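Local coordinates for protein peptidase, M20/M25/M40 family (Staphylococcus aureus, PDB 4EWT) that is a putative metal-dependent amidohydrolase of the M20 peptidase family, probably cleaving amide bonds of acylated amino acids at a two-manganese centre, at residues A[207-212]-A[248-253]. Numbering follows the deposited sequence.
Sequences DAIVAG and VIKDVV
I209 lays the outer end of its side chain over the aliphatic root of K250, its CD1 3.5 Å from K250 CB. One carbon further in, I209 CG1 meets V253 CG1 at 3.6 Å, the two side chains crossing at about a right angle. With CG1 anti to its carbonyl carbon (chi1 -75°), I209 reaches both K250, in the break of the strand, and V253, in the strand beyond it. K250 bends at chi2 and leads its amine away to the carbonyl oxygen of K243. A208 brings its methyl up to the backbone at D251 and V252, CB 3.7 Å from V252 N, while V253 CG2 rests 3.7 Å from A208 O. Just before the helix, D207 is the N-cap: its OD1 accepts from V210 N, which comes from above the carboxylate plane, and more weakly from I209 N. A water donates to D207 OD1 (2.7 Å) and accepts from K250 N. Next to this bridge, A208 N donates directly to K250 O (3.0 Å, 162° at the hydrogen), so both polar backbone atoms of K250 are tied to the helix start. D207 OD2 forms a salt bridge with R225 of a neighbouring subunit, and I209 and K250 pack on G238 of another neighbouring subunit. The first turn of helix 208-226 thus lies against the interrupted strand 248-261, which bonds through I249 to G197, through D251 to G194, just past strand 179-193, and through V253 to V192 within it, in the antiparallel sheet of the lid domain, well apart from the manganese-bearing domain.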
loop_
_atom_site.group_PDB
_atom_site.type_symbol
_atom_site.label_atom_id
_atom_site.label_comp_id
_atom_site.label_asym_id
_atom_site.label_seq_id
_atom_site.Cartn_x
_atom_site.Cartn_y
_atom_site.Cartn_z
ATOM N N ASP A 207 0.230 -15.120 5.694
ATOM C CA ASP A 207 -0.342 -14.141 6.614
ATOM C C ASP A 207 -1.635 -13.528 6.044
ATOM O O ASP A 207 -1.594 -12.779 5.085
ATOM C CB ASP A 207 0.757 -13.084 6.855
ATOM C CG ASP A 207 0.516 -12.224 8.064
ATOM O OD1 ASP A 207 -0.666 -11.952 8.405
ATOM O OD2 ASP A 207 1.537 -11.786 8.667
ATOM N N ALA A 208 -2.783 -13.855 6.624
ATOM C CA ALA A 208 -4.030 -13.270 6.150
ATOM C C ALA A 208 -4.157 -11.778 6.491
ATOM O O ALA A 208 -4.830 -11.036 5.782
ATOM C CB ALA A 208 -5.228 -14.038 6.665
ATOM N N ILE A 209 -3.526 -11.340 7.571
ATOM C CA ILE A 209 -3.619 -9.918 7.945
ATOM C C ILE A 209 -2.870 -9.051 6.929
ATOM O O ILE A 209 -3.379 -8.037 6.502
ATOM C CB ILE A 209 -3.179 -9.658 9.412
ATOM C CG1 ILE A 209 -4.292 -10.151 10.348
ATOM C CG2 ILE A 209 -2.864 -8.150 9.653
ATOM C CD1 ILE A 209 -3.896 -10.277 11.821
ATOM N N VAL A 210 -1.654 -9.446 6.572
ATOM C CA VAL A 210 -0.887 -8.776 5.539
ATOM C C VAL A 210 -1.683 -8.767 4.216
ATOM O O VAL A 210 -1.834 -7.719 3.605
ATOM C CB VAL A 210 0.496 -9.461 5.369
ATOM C CG1 VAL A 210 1.119 -9.125 4.027
ATOM C CG2 VAL A 210 1.426 -9.124 6.543
ATOM N N ALA A 211 -2.236 -9.905 3.797
ATOM C CA ALA A 211 -2.975 -9.936 2.533
ATOM C C ALA A 211 -4.211 -9.037 2.570
ATOM O O ALA A 211 -4.492 -8.329 1.603
ATOM C CB ALA A 211 -3.397 -11.399 2.159
ATOM N N GLY A 212 -4.947 -9.103 3.686
ATOM C CA GLY A 212 -6.152 -8.295 3.851
ATOM C C GLY A 212 -5.814 -6.808 3.897
ATOM O O GLY A 212 -6.562 -5.985 3.358
ATOM N N VAL A 248 0.926 -15.697 16.841
ATOM C CA VAL A 248 0.441 -16.678 15.886
ATOM C C VAL A 248 0.147 -15.879 14.632
ATOM O O VAL A 248 -0.549 -14.865 14.692
ATOM C CB VAL A 248 -0.841 -17.390 16.410
ATOM C CG1 VAL A 248 -1.469 -18.286 15.349
ATOM C CG2 VAL A 248 -0.526 -18.215 17.677
ATOM N N ILE A 249 0.719 -16.293 13.510
ATOM C CA ILE A 249 0.364 -15.695 12.220
ATOM C C ILE A 249 -1.082 -16.048 11.875
ATOM O O ILE A 249 -1.461 -17.223 11.863
ATOM C CB ILE A 249 1.337 -16.128 11.099
ATOM C CG1 ILE A 249 2.688 -15.440 11.296
ATOM C CG2 ILE A 249 0.760 -15.781 9.705
ATOM C CD1 ILE A 249 3.858 -16.211 10.733
ATOM N N LYS A 250 -1.884 -15.020 11.622
ATOM C CA LYS A 250 -3.326 -15.164 11.487
ATOM C C LYS A 250 -3.754 -15.865 10.181
ATOM O O LYS A 250 -3.336 -15.479 9.087
ATOM C CB LYS A 250 -3.994 -13.790 11.661
ATOM C CG LYS A 250 -5.520 -13.780 11.609
ATOM C CD LYS A 250 -6.132 -14.171 12.950
ATOM C CE LYS A 250 -7.589 -14.590 12.804
ATOM N NZ LYS A 250 -8.140 -15.170 14.064
ATOM N N ASP A 251 -4.587 -16.900 10.323
ATOM C CA ASP A 251 -4.942 -17.811 9.214
ATOM C C ASP A 251 -6.050 -17.294 8.299
ATOM O O ASP A 251 -6.092 -17.644 7.119
ATOM C CB ASP A 251 -5.334 -19.200 9.755
ATOM C CG ASP A 251 -6.622 -19.187 10.559
ATOM O OD1 ASP A 251 -6.909 -18.181 11.259
ATOM O OD2 ASP A 251 -7.362 -20.201 10.506
ATOM N N VAL A 252 -6.936 -16.472 8.858
ATOM C CA VAL A 252 -8.109 -15.988 8.157
ATOM C C VAL A 252 -8.507 -14.606 8.682
ATOM O O VAL A 252 -8.422 -14.350 9.886
ATOM C CB VAL A 252 -9.291 -16.998 8.229
ATOM C CG1 VAL A 252 -9.686 -17.271 9.659
ATOM C CG2 VAL A 252 -10.497 -16.496 7.430
ATOM N N VAL A 253 -8.858 -13.699 7.770
ATOM C CA VAL A 253 -9.515 -12.454 8.155
ATOM C C VAL A 253 -10.882 -12.341 7.459
ATOM O O VAL A 253 -11.076 -12.819 6.337
ATOM C CB VAL A 253 -8.638 -11.153 7.973
ATOM C CG1 VAL A 253 -7.250 -11.287 8.642
ATOM C CG2 VAL A 253 -8.478 -10.771 6.542
HETATM O O HOH W 1 -0.704 -12.361 11.070
#